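Local coordinates for TT1696 protein (Thermus thermophilus, PDB 1UFB) that is of unknown function but adopts the helical fold of the HEPN family, for which DNA binding is only tentatively assigned, at residues Asp60-Leu65 with Gln117-Phe122; Ala79-Lys84 with Ala109-Asp114. One frame throughout, in Å; residues are numbered along the deposited sequence.

Contact 1: Asp60-Leu65 with Gln117-Phe122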
loop_
_atom_site.group_PDB
_atom_site.type_symbol
_atom_site.label_atom_id
_atom_site.label_comp_id
_atom_site.label_asym_id
_atom_site.label_seq_id
_atom_site.Cartn_x
_atom_site.Cartn_y
_atom_site.Cartn_z
ATOM N N ASP A 60 6.569 -12.982 11.481
ATOM C CA ASP A 60 7.378 -12.477 12.616
ATOM C C ASP A 60 6.454 -11.839 13.691
ATOM O O ASP A 60 6.728 -11.925 14.884
ATOM C CB ASP A 60 8.343 -11.363 12.212
ATOM C CG ASP A 60 9.577 -11.867 11.452
ATOM O OD1 ASP A 60 10.357 -12.631 12.002
ATOM O OD2 ASP A 60 9.785 -11.470 10.304
ATOM N N LEU A 61 5.413 -11.128 13.233
ATOM C CA LEU A 61 4.487 -10.453 14.132
ATOM C C LEU A 61 3.821 -11.426 15.114
ATOM O O LEU A 61 3.614 -11.082 16.302
ATOM C CB LEU A 61 3.423 -9.663 13.318
ATOM C CG LEU A 61 4.111 -8.413 12.693
ATOM C CD1 LEU A 61 3.116 -7.654 11.762
ATOM C CD2 LEU A 61 4.598 -7.474 13.776
ATOM N N LEU A 62 3.512 -12.618 14.611
ATOM C CA LEU A 62 2.912 -13.661 15.417
ATOM C C LEU A 62 3.952 -14.343 16.300
ATOM O O LEU A 62 3.645 -14.744 17.393
ATOM C CB LEU A 62 2.317 -14.741 14.533
ATOM C CG LEU A 62 0.972 -14.406 13.857
ATOM C CD1 LEU A 62 0.612 -15.506 12.835
ATOM C CD2 LEU A 62 -0.105 -14.290 14.899
ATOM N N ALA A 63 5.163 -14.530 15.785
ATOM C CA ALA A 63 6.242 -15.215 16.529
ATOM C C ALA A 63 6.775 -14.427 17.680
ATOM O O ALA A 63 7.280 -15.009 18.649
ATOM C CB ALA A 63 7.433 -15.549 15.572
ATOM N N ASP A 64 6.699 -13.115 17.587
ATOM C CA ASP A 64 7.249 -12.259 18.624
ATOM C C ASP A 64 6.264 -11.944 19.759
ATOM O O ASP A 64 6.588 -11.187 20.656
ATOM C CB ASP A 64 7.730 -10.932 17.994
ATOM C CG ASP A 64 8.896 -11.122 16.974
ATOM O OD1 ASP A 64 9.557 -12.206 16.942
ATOM O OD2 ASP A 64 9.150 -10.162 16.189
ATOM N N LEU A 65 5.055 -12.486 19.708
ATOM C CA LEU A 65 4.077 -12.199 20.776
ATOM C C LEU A 65 4.462 -12.805 22.144
ATOM O O LEU A 65 5.140 -13.836 22.199
ATOM C CB LEU A 65 2.721 -12.725 20.364
ATOM C CG LEU A 65 1.996 -11.926 19.293
ATOM C CD1 LEU A 65 0.792 -12.760 18.817
ATOM C CD2 LEU A 65 1.639 -10.522 19.812
ATOM N N GLN A 117 -9.329 -11.563 8.367
ATOM C CA GLN A 117 -10.376 -11.533 9.408
ATOM C C GLN A 117 -10.020 -12.473 10.569
ATOM O O GLN A 117 -10.237 -12.152 11.750
ATOM C CB GLN A 117 -11.752 -11.908 8.785
ATOM C CG GLN A 117 -12.791 -12.101 9.803
ATOM C CD GLN A 117 -12.959 -10.853 10.691
ATOM O OE1 GLN A 117 -12.816 -9.708 10.237
ATOM N NE2 GLN A 117 -13.283 -11.081 11.949
ATOM N N LYS A 118 -9.461 -13.637 10.262
ATOM C CA LYS A 118 -9.021 -14.553 11.354
ATOM C C LYS A 118 -7.985 -13.882 12.248
ATOM O O LYS A 118 -8.011 -13.993 13.508
ATOM C CB LYS A 118 -8.362 -15.803 10.771
ATOM C CG LYS A 118 -9.250 -16.702 10.008
ATOM C CD LYS A 118 -8.461 -17.969 9.726
ATOM C CE LYS A 118 -9.159 -18.832 8.670
ATOM N NZ LYS A 118 -8.328 -20.102 8.423
ATOM N N ILE A 119 -7.059 -13.154 11.614
ATOM C CA ILE A 119 -6.027 -12.459 12.383
ATOM C C ILE A 119 -6.647 -11.376 13.264
ATOM O O ILE A 119 -6.326 -11.273 14.470
ATOM C CB ILE A 119 -4.968 -11.816 11.460
ATOM C CG1 ILE A 119 -4.244 -12.914 10.641
ATOM C CG2 ILE A 119 -3.972 -10.976 12.300
ATOM C CD1 ILE A 119 -3.222 -13.741 11.389
ATOM N N LEU A 120 -7.529 -10.569 12.671
ATOM C CA LEU A 120 -8.216 -9.496 13.388
ATOM C C LEU A 120 -9.005 -10.049 14.571
ATOM O O LEU A 120 -8.979 -9.463 15.685
ATOM C CB LEU A 120 -9.236 -8.808 12.466
ATOM C CG LEU A 120 -8.784 -7.400 12.118
ATOM C CD1 LEU A 120 -8.763 -6.556 13.439
ATOM C CD2 LEU A 120 -7.362 -7.532 11.446
ATOM N N ALA A 121 -9.672 -11.166 14.336
ATOM C CA ALA A 121 -10.557 -11.749 15.415
ATOM C C ALA A 121 -9.702 -12.268 16.566
ATOM O O ALA A 121 -10.048 -12.099 17.723
ATOM C CB ALA A 121 -11.448 -12.868 14.823
ATOM N N PHE A 122 -8.583 -12.886 16.233
ATOM C CA PHE A 122 -7.616 -13.397 17.231
ATOM C C PHE A 122 -7.131 -12.166 18.026
ATOM O O PHE A 122 -7.143 -12.141 19.269
ATOM C CB PHE A 122 -6.468 -14.104 16.476
ATOM C CG PHE A 122 -5.195 -14.298 17.273
ATOM C CD1 PHE A 122 -5.048 -15.366 18.155
ATOM C CD2 PHE A 122 -4.125 -13.394 17.119
ATOM C CE1 PHE A 122 -3.863 -15.526 18.881
ATOM C CE2 PHE A 122 -2.931 -13.551 17.846
ATOM C CZ PHE A 122 -2.803 -14.614 18.726
#
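Leu62 and Leu65 meet Ile119 and Phe122 in a buried, apolar side-chain contact. It joins the short helix 58-63, and the turn that follows it, to the long helix 106-126 of the HEPN domain. The backbones stay well apart: the nearest CA atoms, those of Leu62 and Ile119, are 9.5 Å from each other. Side chains span the gap.

With CG of Phe122 anti to the backbone N (chi1 161°), the ring extends toward Leu62 and Leu65. Leu65 comes from the opposite direction and sets CD1 at the ring edge, in the ring plane, 3.9 Å from Phe122 CE2. The same ring carbon takes a second methyl, with Leu62 CD2 lying 4.1 Å from Phe122 CE2. Leu62 CD1 also comes within 4.5 Å of Ile119 CD1, a loose touch.

Leu75 of helix 73-83 packs on both Leu62 and Phe122. Val69 and Pro72 of the connecting loop also touch the Phe122 side chain, and Leu45 of helix 27-48 touches Leu65.

No hydrogen bond or charge pair crosses between the two segments. Their hold on each other therefore rests on hydrophobic burial and van der Waals fit.

Contact 2: Ala79-Lys84 with Ala109-Asp114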
loop_
_atom_site.group_PDB
_atom_site.type_symbol
_atom_site.label_atom_id
_atom_site.label_comp_id
_atom_site.label_asym_id
_atom_site.label_seq_id
_atom_site.Cartn_x
_atom_site.Cartn_y
_atom_site.Cartn_z
ATOM N N ALA A 79 -0.640 -16.454 7.956
ATOM C CA ALA A 79 0.468 -15.497 7.893
ATOM C C ALA A 79 1.317 -15.770 6.646
ATOM O O ALA A 79 1.644 -14.876 5.918
ATOM C CB ALA A 79 1.368 -15.618 9.144
ATOM N N LYS A 80 1.663 -17.023 6.382
ATOM C CA LYS A 80 2.493 -17.312 5.232
ATOM C C LYS A 80 1.837 -16.904 3.937
ATOM O O LYS A 80 2.506 -16.492 3.018
ATOM C CB LYS A 80 2.799 -18.824 5.119
ATOM C CG LYS A 80 3.511 -19.443 6.289
ATOM C CD LYS A 80 3.779 -20.965 6.018
ATOM C CE LYS A 80 4.462 -21.597 7.237
ATOM N NZ LYS A 80 3.905 -20.931 8.464
ATOM N N VAL A 81 0.529 -17.078 3.854
ATOM C CA VAL A 81 -0.181 -16.679 2.637
ATOM C C VAL A 81 -0.195 -15.116 2.532
ATOM O O VAL A 81 0.172 -14.534 1.523
ATOM C CB VAL A 81 -1.580 -17.191 2.694
ATOM C CG1 VAL A 81 -2.425 -16.683 1.451
ATOM C CG2 VAL A 81 -1.520 -18.784 2.755
ATOM N N LEU A 82 -0.593 -14.453 3.594
ATOM C CA LEU A 82 -0.679 -12.984 3.533
ATOM C C LEU A 82 0.655 -12.324 3.284
ATOM O O LEU A 82 0.734 -11.257 2.666
ATOM C CB LEU A 82 -1.302 -12.488 4.843
ATOM C CG LEU A 82 -2.799 -12.834 5.026
ATOM C CD1 LEU A 82 -3.226 -12.504 6.476
ATOM C CD2 LEU A 82 -3.661 -11.993 4.026
ATOM N N ASP A 83 1.730 -12.981 3.695
ATOM C CA ASP A 83 3.054 -12.377 3.596
ATOM C C ASP A 83 3.506 -12.183 2.183
ATOM O O ASP A 83 4.269 -11.281 1.881
ATOM C CB ASP A 83 4.087 -13.178 4.433
ATOM C CG ASP A 83 4.065 -12.756 5.916
ATOM O OD1 ASP A 83 3.334 -11.770 6.199
ATOM O OD2 ASP A 83 4.753 -13.372 6.791
ATOM N N LYS A 84 2.971 -12.984 1.304
ATOM C CA LYS A 84 3.264 -12.858 -0.119
ATOM C C LYS A 84 2.466 -11.737 -0.764
ATOM O O LYS A 84 2.590 -11.522 -1.970
ATOM C CB LYS A 84 2.879 -14.122 -0.854
ATOM C CG LYS A 84 3.532 -15.346 -0.256
ATOM C CD LYS A 84 5.056 -15.212 -0.248
ATOM C CE LYS A 84 5.647 -16.610 -0.410
ATOM N NZ LYS A 84 4.577 -17.524 -0.968
ATOM N N ALA A 109 -8.436 -12.999 -3.435
ATOM C CA ALA A 109 -8.695 -11.842 -2.585
ATOM C C ALA A 109 -9.760 -12.176 -1.570
ATOM O O ALA A 109 -9.693 -11.704 -0.426
ATOM C CB ALA A 109 -9.146 -10.601 -3.486
ATOM N N GLU A 110 -10.812 -12.969 -1.928
ATOM C CA GLU A 110 -11.782 -13.292 -0.828
ATOM C C GLU A 110 -11.119 -14.147 0.234
ATOM O O GLU A 110 -11.337 -13.981 1.450
ATOM C CB GLU A 110 -13.113 -13.968 -1.361
ATOM C CG GLU A 110 -13.833 -13.021 -2.326
ATOM C CD GLU A 110 -15.229 -13.491 -2.763
ATOM O OE1 GLU A 110 -15.625 -14.573 -2.316
ATOM O OE2 GLU A 110 -15.876 -12.752 -3.542
ATOM N N GLU A 111 -10.272 -15.067 -0.210
ATOM C CA GLU A 111 -9.542 -15.883 0.748
ATOM C C GLU A 111 -8.630 -14.947 1.595
ATOM O O GLU A 111 -8.536 -15.075 2.834
ATOM C CB GLU A 111 -8.673 -16.915 0.029
ATOM C CG GLU A 111 -7.754 -17.615 1.028
ATOM C CD GLU A 111 -6.836 -18.549 0.296
ATOM O OE1 GLU A 111 -5.845 -18.081 -0.371
ATOM O OE2 GLU A 111 -7.161 -19.763 0.389
ATOM N N ALA A 112 -8.016 -13.954 0.935
ATOM C CA ALA A 112 -7.144 -13.019 1.671
ATOM C C ALA A 112 -7.949 -12.291 2.754
ATOM O O ALA A 112 -7.474 -12.145 3.900
ATOM C CB ALA A 112 -6.477 -12.051 0.676
ATOM N N LEU A 113 -9.166 -11.840 2.414
ATOM C CA LEU A 113 -10.028 -11.203 3.432
ATOM C C LEU A 113 -10.336 -12.191 4.547
ATOM O O LEU A 113 -10.319 -11.832 5.708
ATOM C CB LEU A 113 -11.366 -10.710 2.844
ATOM C CG LEU A 113 -11.326 -9.474 1.942
ATOM C CD1 LEU A 113 -12.595 -9.400 1.111
ATOM C CD2 LEU A 113 -11.250 -8.249 2.772
ATOM N N ASP A 114 -10.587 -13.449 4.199
ATOM C CA ASP A 114 -10.890 -14.451 5.215
ATOM C C ASP A 114 -9.737 -14.609 6.196
ATOM O O ASP A 114 -9.942 -14.697 7.437
ATOM C CB ASP A 114 -11.123 -15.832 4.565
ATOM C CG ASP A 114 -12.444 -15.919 3.804
ATOM O OD1 ASP A 114 -13.336 -15.072 4.028
ATOM O OD2 ASP A 114 -12.577 -16.852 2.990
#
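Leu82 and Val81 carry the short helix 73-83 against helix 106-126 of the HEPN helical bundle, where they meet Ala112 and Glu111. The contact is small and partly buried. The backbones come close, with the CA atoms of Leu82 and Ala112 at 6.7 Å.

Leu82 does the inner part of the work. One branch touches the alanine at two points. Its CD2 is 3.8 Å from Ala112 O and 4.4 Å from Ala112 CB. The carbonyl contact is van der Waals in kind, because a methyl offers no polar hydrogen. The small side chain of Ala112 is consistent with the short spacing of the two CA atoms.

Val81 and Glu111 form the outer part. Both place a carbon anti to the backbone N, CG1 in Val81 (chi1 175°) and CG in Glu111 (chi1 171°). The glutamate chain then runs on extended and crosses the valine at about a right angle.

The next shell is mostly apolar. Ala38 of helix 27-48 packs on Leu82, and Ala34 of the same helix packs on Ala112. Leu115, one turn further along helix 106-126, touches both Val81 and Leu82. Asp83 also ties this region to helix 58-63: its OD1 accepts a hydrogen bond from Ile58 N, and its OD2 one from Leu59 N.

Val81 CG1 lies 4.1 Å from Glu111 OE1, an apolar-to-carboxylate touch with no hydrogen bond.

Contacts 1 and 2 share helix 106-126, which receives helix 58-63 at 117-122 and helix 73-83 at 109-114. Their centres are about 13 Å apart. The two short helices follow each other in the chain, and contact 2 is nested inside the loop that contact 1 closes. They also touch directly: Leu62 CD1 of contact 1 packs against Ala79 CB of contact 2 at 3.8 Å. Leu62 thus serves contact 1 and also meets Ala79, which lies in segment 79-84 but does not touch segment 109-114. No ligand or active site is established here. Together the contacts pack both short helices against one long helix.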